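Side-chain contacts in tail component (Lactobacillus phage J-1, PDB 5LY8), which probably binds carbohydrates on the Lactobacillus host surface through this module, the second carbohydrate-binding domain of the phage's evolved distal tail protein: residues 170-175 with 179-184; 52-57 with 61-66; 13-18 with 84-89. One frame throughout, in Å; residues are numbered along the deposited sequence.

Contact 1: 170-175 with 179-184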
loop_
_atom_site.group_PDB
_atom_site.type_symbol
_atom_site.label_atom_id
_atom_site.label_comp_id
_atom_site.label_asym_id
_atom_site.label_seq_id
_atom_site.Cartn_x
_atom_site.Cartn_y
_atom_site.Cartn_z
ATOM N N ALA A 170 -7.249 -2.972 -1.439
ATOM C CA ALA A 170 -6.601 -2.196 -0.378
ATOM C C ALA A 170 -6.769 -0.741 -0.757
ATOM O O ALA A 170 -6.347 -0.320 -1.843
ATOM C CB ALA A 170 -5.121 -2.557 -0.267
ATOM N N VAL A 171 -7.436 0.043 0.107
ATOM C CA VAL A 171 -7.802 1.401 -0.242
ATOM C C VAL A 171 -7.372 2.385 0.814
ATOM O O VAL A 171 -7.533 2.134 2.020
ATOM C CB VAL A 171 -9.348 1.487 -0.408
ATOM C CG1 VAL A 171 -9.774 2.873 -0.888
ATOM C CG2 VAL A 171 -9.881 0.397 -1.341
ATOM N N ILE A 172 -6.851 3.539 0.372
ATOM C CA ILE A 172 -6.648 4.687 1.238
ATOM C C ILE A 172 -7.514 5.815 0.668
ATOM O O ILE A 172 -7.416 6.123 -0.528
ATOM C CB ILE A 172 -5.185 5.162 1.330
ATOM C CG1 ILE A 172 -4.246 4.005 1.668
ATOM C CG2 ILE A 172 -5.086 6.278 2.385
ATOM C CD1 ILE A 172 -2.807 4.448 1.741
ATOM N N THR A 173 -8.369 6.413 1.489
ATOM C CA THR A 173 -9.206 7.534 1.057
ATOM C C THR A 173 -9.008 8.694 2.030
ATOM O O THR A 173 -8.819 8.471 3.225
ATOM C CB THR A 173 -10.702 7.135 0.980
ATOM O OG1 THR A 173 -10.846 5.916 0.263
ATOM C CG2 THR A 173 -11.556 8.180 0.288
ATOM N N LYS A 174 -9.060 9.932 1.510
ATOM C CA LYS A 174 -8.999 11.145 2.313
ATOM C C LYS A 174 -10.264 11.926 2.023
ATOM O O LYS A 174 -10.596 12.168 0.861
ATOM C CB LYS A 174 -7.781 11.977 1.922
ATOM C CG LYS A 174 -7.713 13.326 2.614
ATOM C CD LYS A 174 -6.514 14.115 2.176
ATOM C CE LYS A 174 -6.360 15.357 3.000
ATOM N NZ LYS A 174 -5.131 16.099 2.606
ATOM N N MET A 175 -10.971 12.320 3.101
ATOM C CA MET A 175 -12.192 13.119 3.041
ATOM C C MET A 175 -11.981 14.193 4.105
ATOM O O MET A 175 -12.214 13.925 5.295
ATOM C CB MET A 175 -13.433 12.243 3.311
ATOM C CG MET A 175 -13.642 11.125 2.283
ATOM S SD MET A 175 -13.836 11.730 0.581
ATOM C CE MET A 175 -15.507 12.285 0.617
ATOM N N LEU A 179 -9.037 10.178 7.421
ATOM C CA LEU A 179 -8.213 9.267 6.662
ATOM C C LEU A 179 -8.784 7.865 6.884
ATOM O O LEU A 179 -8.888 7.411 8.038
ATOM C CB LEU A 179 -6.771 9.372 7.193
ATOM C CG LEU A 179 -5.728 8.439 6.564
ATOM C CD1 LEU A 179 -5.613 8.649 5.055
ATOM C CD2 LEU A 179 -4.395 8.650 7.193
ATOM N N THR A 180 -9.155 7.174 5.786
ATOM C CA THR A 180 -9.694 5.830 5.883
ATOM C C THR A 180 -8.777 4.840 5.180
ATOM O O THR A 180 -8.258 5.099 4.070
ATOM C CB THR A 180 -11.092 5.789 5.269
ATOM O OG1 THR A 180 -11.940 6.669 5.998
ATOM C CG2 THR A 180 -11.727 4.381 5.258
ATOM N N PHE A 181 -8.619 3.677 5.818
ATOM C CA PHE A 181 -7.937 2.540 5.247
ATOM C C PHE A 181 -8.945 1.414 5.154
ATOM O O PHE A 181 -9.656 1.133 6.147
ATOM C CB PHE A 181 -6.821 2.100 6.178
ATOM C CG PHE A 181 -5.701 3.083 6.361
ATOM C CD1 PHE A 181 -5.805 4.119 7.286
ATOM C CD2 PHE A 181 -4.541 2.969 5.621
ATOM C CE1 PHE A 181 -4.755 5.022 7.447
ATOM C CE2 PHE A 181 -3.498 3.873 5.786
ATOM C CZ PHE A 181 -3.607 4.889 6.697
ATOM N N ARG A 182 -9.018 0.742 4.001
ATOM C CA ARG A 182 -9.919 -0.390 3.860
ATOM C C ARG A 182 -9.187 -1.573 3.273
ATOM O O ARG A 182 -8.259 -1.428 2.478
ATOM C CB ARG A 182 -11.082 -0.099 2.915
ATOM C CG ARG A 182 -11.874 1.156 3.287
ATOM C CD ARG A 182 -13.304 1.163 2.774
ATOM N NE ARG A 182 -13.378 0.717 1.383
ATOM C CZ ARG A 182 -13.411 1.526 0.330
ATOM N NH1 ARG A 182 -13.375 2.848 0.494
ATOM N NH2 ARG A 182 -13.458 1.025 -0.897
ATOM N N LEU A 183 -9.668 -2.756 3.635
ATOM C CA LEU A 183 -9.260 -3.997 3.003
ATOM C C LEU A 183 -10.574 -4.688 2.646
ATOM O O LEU A 183 -11.138 -5.459 3.429
ATOM C CB LEU A 183 -8.350 -4.857 3.889
ATOM C CG LEU A 183 -7.682 -6.008 3.199
ATOM C CD1 LEU A 183 -6.543 -5.520 2.312
ATOM C CD2 LEU A 183 -7.173 -7.013 4.236
ATOM N N ASP A 184 -11.091 -4.380 1.453
ATOM C CA ASP A 184 -12.381 -4.897 1.023
ATOM C C ASP A 184 -12.264 -6.341 0.570
ATOM O O ASP A 184 -11.409 -6.650 -0.265
ATOM C CB ASP A 184 -12.938 -4.071 -0.138
ATOM C CG ASP A 184 -13.247 -2.614 0.119
ATOM O OD1 ASP A 184 -13.363 -2.222 1.307
ATOM O OD2 ASP A 184 -13.497 -1.888 -0.864
HETATM O O HOH W 1 -11.767 9.053 4.624
HETATM O O HOH W 2 -13.282 4.967 -1.665
#
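The guanidinium of Arg182 lies with one face over the side chain of Val171. Methyl CG1 of Val171 sits 3.7 Å above the guanidinium plane, offset toward the rim. Methyl CG2 comes to 3.7 Å from NH2 of Arg182. The edges of the same group are polar. NE and NH2 grip the carboxylate of Asp184 side-on, with Arg182 NE 2.9 Å from OD1 of Asp184 and NH2 bound to OD2. Both oxygens lie in the guanidinium plane, and both bonds are nearly straight (167°). This bidentate salt bridge restricts rotation of the flat group. A water also sits in plane, 3.0 Å from NH1 of Arg182. It reaches OG1 of Thr173 too and so links the two strands. The bend at chi3 (-44°) folds the arginine over the valine.

On the other face of the sheet the contacts between the strands are apolar. Ile172 lies alongside Phe181, with CG1 of Ile172 4.1 Å from ring atom CD2. The other branch, CG2, meets CD1 of Leu179 at 3.6 Å. Ala170 CB touches Leu183 CD1 further along.

Four backbone hydrogen bonds hold the hairpin, two at Val171 and Arg182 and two at Thr173 and Thr180. A second water bonds OG1 of Thr180 at 2.8 Å and, weakly, the carbonyl O of Thr173. Thr180 OG1 also bonds OG1 of Thr195.

These strands belong to the six-stranded antiparallel sheet of the domain, a member of the concanavalin-like clan. Strand 94-103 pairs with the outer side of 170-175, and strand 191-197 with that of 179-184. Ala170, Ile172 and Phe181 pack on Leu126 of strand 121-130, in the second sheet, and the Phe181 ring meets Phe154 edge-to-face.

Contact 2: 52-57 with 61-66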
loop_
_atom_site.group_PDB
_atom_site.type_symbol
_atom_site.label_atom_id
_atom_site.label_comp_id
_atom_site.label_asym_id
_atom_site.label_seq_id
_atom_site.Cartn_x
_atom_site.Cartn_y
_atom_site.Cartn_z
ATOM N N GLY A 52 14.680 -6.081 -7.198
ATOM C CA GLY A 52 14.080 -7.173 -7.933
ATOM C C GLY A 52 12.956 -6.753 -8.855
ATOM O O GLY A 52 12.492 -5.617 -8.834
ATOM N N PRO A 53 12.502 -7.694 -9.688
ATOM C CA PRO A 53 11.500 -7.373 -10.705
ATOM C C PRO A 53 10.072 -7.750 -10.321
ATOM O O PRO A 53 9.823 -8.481 -9.364
ATOM C CB PRO A 53 11.953 -8.263 -11.876
ATOM C CG PRO A 53 12.425 -9.484 -11.206
ATOM C CD PRO A 53 13.051 -9.053 -9.883
ATOM N N PHE A 54 9.142 -7.305 -11.157
ATOM C CA PHE A 54 7.780 -7.803 -11.212
ATOM C C PHE A 54 7.673 -8.567 -12.514
ATOM O O PHE A 54 8.133 -8.061 -13.545
ATOM C CB PHE A 54 6.758 -6.672 -11.299
ATOM C CG PHE A 54 6.645 -5.825 -10.060
ATOM C CD1 PHE A 54 5.729 -6.146 -9.064
ATOM C CD2 PHE A 54 7.425 -4.684 -9.907
ATOM C CE1 PHE A 54 5.635 -5.360 -7.909
ATOM C CE2 PHE A 54 7.328 -3.897 -8.767
ATOM C CZ PHE A 54 6.423 -4.229 -7.780
ATOM N N GLY A 55 7.025 -9.715 -12.480
ATOM C CA GLY A 55 6.686 -10.412 -13.718
ATOM C C GLY A 55 5.228 -10.129 -14.051
ATOM O O GLY A 55 4.404 -10.047 -13.135
ATOM N N TYR A 56 4.876 -9.930 -15.334
ATOM C CA TYR A 56 3.491 -9.641 -15.694
ATOM C C TYR A 56 2.875 -10.778 -16.480
ATOM O O TYR A 56 3.463 -11.217 -17.469
ATOM C CB TYR A 56 3.373 -8.332 -16.472
ATOM C CG TYR A 56 4.054 -7.189 -15.773
ATOM C CD1 TYR A 56 3.484 -6.595 -14.656
ATOM C CD2 TYR A 56 5.300 -6.727 -16.198
ATOM C CE1 TYR A 56 4.148 -5.597 -13.958
ATOM C CE2 TYR A 56 5.986 -5.749 -15.490
ATOM C CZ TYR A 56 5.402 -5.180 -14.373
ATOM O OH TYR A 56 6.039 -4.174 -13.691
ATOM N N ALA A 57 1.711 -11.278 -16.045
ATOM C CA ALA A 57 0.971 -12.294 -16.796
ATOM C C ALA A 57 -0.504 -12.117 -16.528
ATOM O O ALA A 57 -0.896 -11.920 -15.386
ATOM C CB ALA A 57 1.409 -13.675 -16.349
ATOM N N ALA A 61 0.472 -8.385 -11.888
ATOM C CA ALA A 61 1.875 -8.224 -11.527
ATOM C C ALA A 61 2.224 -9.197 -10.408
ATOM O O ALA A 61 1.531 -9.244 -9.367
ATOM C CB ALA A 61 2.161 -6.798 -11.103
ATOM N N TYR A 62 3.328 -9.944 -10.593
ATOM C CA TYR A 62 3.809 -10.931 -9.639
ATOM C C TYR A 62 5.156 -10.461 -9.114
ATOM O O TYR A 62 6.155 -10.539 -9.821
ATOM C CB TYR A 62 3.947 -12.294 -10.335
ATOM C CG TYR A 62 2.622 -12.890 -10.750
ATOM C CD1 TYR A 62 1.837 -13.600 -9.843
ATOM C CD2 TYR A 62 2.127 -12.702 -12.032
ATOM C CE1 TYR A 62 0.608 -14.137 -10.217
ATOM C CE2 TYR A 62 0.910 -13.241 -12.419
ATOM C CZ TYR A 62 0.151 -13.949 -11.513
ATOM O OH TYR A 62 -1.064 -14.428 -11.940
ATOM N N PRO A 63 5.200 -9.887 -7.903
ATOM C CA PRO A 63 6.497 -9.447 -7.385
ATOM C C PRO A 63 7.423 -10.643 -7.151
ATOM O O PRO A 63 6.968 -11.711 -6.732
ATOM C CB PRO A 63 6.156 -8.734 -6.078
ATOM C CG PRO A 63 4.790 -9.108 -5.739
ATOM C CD PRO A 63 4.095 -9.664 -6.957
ATOM N N SER A 64 8.708 -10.500 -7.500
ATOM C CA SER A 64 9.715 -11.542 -7.262
ATOM C C SER A 64 10.672 -11.297 -6.101
ATOM O O SER A 64 11.296 -10.227 -6.047
ATOM C CB SER A 64 10.598 -11.685 -8.480
ATOM O OG SER A 64 11.458 -12.805 -8.315
ATOM N N THR A 65 10.865 -12.308 -5.225
ATOM C CA THR A 65 11.816 -12.251 -4.108
ATOM C C THR A 65 12.645 -13.537 -4.127
ATOM O O THR A 65 12.265 -14.527 -4.773
ATOM C CB THR A 65 11.111 -12.125 -2.734
ATOM O OG1 THR A 65 10.152 -13.175 -2.593
ATOM C CG2 THR A 65 10.446 -10.758 -2.522
ATOM N N GLU A 66 13.786 -13.524 -3.445
ATOM C CA GLU A 66 14.606 -14.716 -3.275
ATOM C C GLU A 66 14.799 -14.971 -1.830
ATOM O O GLU A 66 14.776 -14.029 -1.013
ATOM C CB GLU A 66 15.977 -14.677 -3.973
ATOM C CG GLU A 66 16.518 -13.329 -4.405
ATOM C CD GLU A 66 17.441 -13.460 -5.603
ATOM O OE1 GLU A 66 17.964 -14.573 -5.849
ATOM O OE2 GLU A 66 17.590 -12.459 -6.340
#
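Phe54 and Tyr56 set their rings against Pro63 and Ala61 through similar first torsions. In both, CG is anti to the carbonyl carbon and beside the backbone N (chi1 -68° and -52°). The Tyr56 ring then reaches the methyl of Ala61, with CE1 3.7 Å from CB. The Phe54 ring slants across Pro63. Its CE1 lies 3.9 Å from CB of the proline, and its CD1 is 3.8 Å from CA of Pro63. The methyl of Ala61 also makes a looser contact with CD1 of Phe54.

Tyr62 has nearly the same first torsion (-67°), but its side chain lies on the other face, across from Gly55 in the register. Its ring edge runs past two carbonyl oxygens. CD2 of Tyr62 is 3.7 Å from O of Gly55, and CE2 meets O and CB of Ala57.

The motif is a short antiparallel beta hairpin, 54-57 with 60-63, that forms a small sheet of its own. Gly55 and Tyr62 are its hydrogen-bonded pair. Tyr62 N gives a bond of 2.8 Å to O of Gly55, and Gly55 N returns one to O of Tyr62. Past the strand ends, Ser64 N bonds O of Pro53 at 3.0 Å. There CB of Ser64 rests 3.9 Å from CD of Pro53.

The turn between the strands carries Gly59, which binds a magnesium ion together with Asp21 and Gln227. The side chain of Ala61 is about 8 Å from a bound magnesium. Phe54 and Tyr56 also pack on Met78 of strand 73-81, while Ala61 touches Trp226 of strand 223-238.

Contact 3: 13-18 with 84-89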
loop_
_atom_site.group_PDB
_atom_site.type_symbol
_atom_site.label_atom_id
_atom_site.label_comp_id
_atom_site.label_asym_id
_atom_site.label_seq_id
_atom_site.Cartn_x
_atom_site.Cartn_y
_atom_site.Cartn_z
ATOM N N LYS A 13 -16.168 16.632 -9.778
ATOM C CA LYS A 13 -15.969 15.353 -10.443
ATOM C C LYS A 13 -14.740 14.567 -9.896
ATOM O O LYS A 13 -13.999 15.117 -9.115
ATOM C CB LYS A 13 -15.866 15.584 -11.926
ATOM C CG LYS A 13 -14.657 16.337 -12.408
ATOM C CD LYS A 13 -14.702 16.434 -13.924
ATOM C CE LYS A 13 -13.619 17.328 -14.487
ATOM N NZ LYS A 13 -13.907 18.754 -14.234
ATOM N N SER A 14 -14.540 13.315 -10.319
ATOM C CA SER A 14 -13.318 12.588 -9.981
ATOM C C SER A 14 -12.330 12.725 -11.133
ATOM O O SER A 14 -12.744 12.871 -12.294
ATOM C CB SER A 14 -13.609 11.126 -9.656
ATOM O OG SER A 14 -14.077 10.387 -10.771
ATOM N N GLU A 15 -11.023 12.759 -10.812
ATOM C CA GLU A 15 -9.984 12.920 -11.818
ATOM C C GLU A 15 -8.937 11.837 -11.608
ATOM O O GLU A 15 -8.177 11.898 -10.635
ATOM C CB GLU A 15 -9.340 14.317 -11.769
ATOM C CG GLU A 15 -10.348 15.428 -11.915
ATOM C CD GLU A 15 -9.823 16.835 -11.780
ATOM O OE1 GLU A 15 -8.695 17.027 -11.255
ATOM O OE2 GLU A 15 -10.589 17.759 -12.133
ATOM N N ARG A 16 -8.885 10.856 -12.507
ATOM C CA ARG A 16 -7.914 9.795 -12.412
ATOM C C ARG A 16 -6.542 10.280 -12.822
ATOM O O ARG A 16 -6.406 10.931 -13.862
ATOM C CB ARG A 16 -8.352 8.576 -13.231
ATOM C CG ARG A 16 -7.656 7.325 -12.706
ATOM C CD ARG A 16 -8.302 6.078 -13.202
ATOM N NE ARG A 16 -9.399 5.651 -12.339
ATOM C CZ ARG A 16 -9.953 4.453 -12.436
ATOM N NH1 ARG A 16 -9.515 3.587 -13.337
ATOM N NH2 ARG A 16 -10.934 4.101 -11.618
ATOM N N VAL A 17 -5.541 10.049 -11.973
ATOM C CA VAL A 17 -4.168 10.462 -12.223
ATOM C C VAL A 17 -3.466 9.393 -13.045
ATOM O O VAL A 17 -2.720 9.738 -13.970
ATOM C CB VAL A 17 -3.467 10.744 -10.876
ATOM C CG1 VAL A 17 -1.949 10.830 -11.009
ATOM C CG2 VAL A 17 -4.019 12.020 -10.256
ATOM N N TYR A 18 -3.671 8.107 -12.708
ATOM C CA TYR A 18 -3.033 7.035 -13.462
ATOM C C TYR A 18 -3.861 5.810 -13.207
ATOM O O TYR A 18 -4.614 5.758 -12.233
ATOM C CB TYR A 18 -1.556 6.791 -13.020
ATOM C CG TYR A 18 -1.447 6.033 -11.711
ATOM C CD1 TYR A 18 -1.479 6.703 -10.492
ATOM C CD2 TYR A 18 -1.400 4.642 -11.690
ATOM C CE1 TYR A 18 -1.474 6.008 -9.284
ATOM C CE2 TYR A 18 -1.394 3.940 -10.488
ATOM C CZ TYR A 18 -1.467 4.626 -9.295
ATOM O OH TYR A 18 -1.498 3.947 -8.105
ATOM N N LYS A 84 -1.051 18.028 -8.859
ATOM C CA LYS A 84 -2.224 18.694 -8.281
ATOM C C LYS A 84 -3.466 18.392 -9.130
ATOM O O LYS A 84 -3.363 18.094 -10.328
ATOM C CB LYS A 84 -2.008 20.211 -8.255
ATOM C CG LYS A 84 -1.028 20.604 -7.159
ATOM C CD LYS A 84 -0.713 22.098 -7.238
ATOM C CE LYS A 84 0.092 22.489 -6.033
ATOM N NZ LYS A 84 0.515 23.915 -6.088
ATOM N N ASN A 85 -4.640 18.457 -8.510
ATOM C CA ASN A 85 -5.873 18.277 -9.271
ATOM C C ASN A 85 -6.101 19.522 -10.195
ATOM O O ASN A 85 -5.353 20.504 -10.131
ATOM C CB ASN A 85 -7.044 17.980 -8.322
ATOM C CG ASN A 85 -7.513 19.117 -7.458
ATOM O OD1 ASN A 85 -7.236 20.294 -7.721
ATOM N ND2 ASN A 85 -8.243 18.785 -6.395
ATOM N N SER A 86 -7.114 19.479 -11.058
ATOM C CA SER A 86 -7.372 20.564 -11.999
ATOM C C SER A 86 -7.755 21.880 -11.330
ATOM O O SER A 86 -7.714 22.935 -11.984
ATOM C CB SER A 86 -8.441 20.150 -12.999
ATOM O OG SER A 86 -9.713 20.196 -12.371
ATOM N N ASN A 87 -8.126 21.837 -10.030
ATOM C CA ASN A 87 -8.422 23.039 -9.257
ATOM C C ASN A 87 -7.165 23.572 -8.537
ATOM O O ASN A 87 -7.260 24.491 -7.721
ATOM C CB ASN A 87 -9.557 22.761 -8.278
ATOM C CG ASN A 87 -10.184 24.013 -7.728
ATOM O OD1 ASN A 87 -10.436 24.994 -8.434
ATOM N ND2 ASN A 87 -10.396 24.021 -6.430
ATOM N N GLY A 88 -6.007 22.962 -8.830
ATOM C CA GLY A 88 -4.730 23.399 -8.276
ATOM C C GLY A 88 -4.468 22.981 -6.851
ATOM O O GLY A 88 -3.665 23.621 -6.167
ATOM N N SER A 89 -5.110 21.908 -6.387
ATOM C CA SER A 89 -4.891 21.431 -5.022
ATOM C C SER A 89 -4.299 20.048 -5.006
ATOM O O SER A 89 -4.691 19.178 -5.795
ATOM C CB SER A 89 -6.197 21.399 -4.220
ATOM O OG SER A 89 -6.036 20.787 -2.947
#
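Glu15 reaches from an outermost strand of the six-stranded sheet to the type I beta turn Asn85-Gly88 and clamps Ser86. The tight part is a two-pronged carboxylate grip. Ser86 N gives a nearly straight bond (171°) to OE1 of Glu15, at 2.9 Å. The hydroxyl OG of the same serine donates to OE2 of Glu15. Each oxygen uses its syn lone pair, the one on the side of the other oxygen. One residue thus occupies both oxygens with its main chain and its side chain, and the double hold should restrain rotation of the carboxylate.

The torsions suit this grip. Glu15 is extended beyond CG, which carries the acid away from its strand. In Ser86, OG lies between the backbone N and the carbonyl carbon (chi1 76°), on the same side as the N-H, ready for the second oxygen. CB of Asn85 adds a looser touch, 3.5 Å from OE1 of Glu15.

Beyond this the contact is thin. Only 117 Å² is buried between the two segments, and Ser86 is exposed. On the strand, Arg16 turns instead to Glu232 of strand 223-238, with which it forms a salt bridge.

Bonds within the loop hold it. Gly88 N bonds O of Asn85 across the turn, and Asn85 N bonds O of Ser89 just beyond it. Asn85 is buried, and its side chain packs on Trp233 of strand 223-238, the strand that also pairs with 13-18. Its amide oxygen is gripped from within the loop. Asn87 N makes a weak bond to it, an Asx turn, and Ser89 N bonds OD1 of Asn85 at 3.0 Å, from above the carbonyl plane rather than on a lone pair.

From the N terminus, strand 11-20 opens contact 3, which closes after 65 intervening residues when the chain reaches the turn at 84-89. Contact 2 falls wholly within that span: the chain goes out to the small hairpin 52-57 with 61-66, beside a magnesium site, and returns before contact 3 shuts. Contact 1 comes afterwards in series, a hairpin of strands 166-175 and 178-185. No two contacts cross. Contacts 1 and 3 reach the same six-stranded sheet, contact 3 at one of its two outermost strands, their nearest atoms about 7 Å apart. Contact 2 lies on the opposite side of the chain's centre from contact 1, with centres about 25 Å apart.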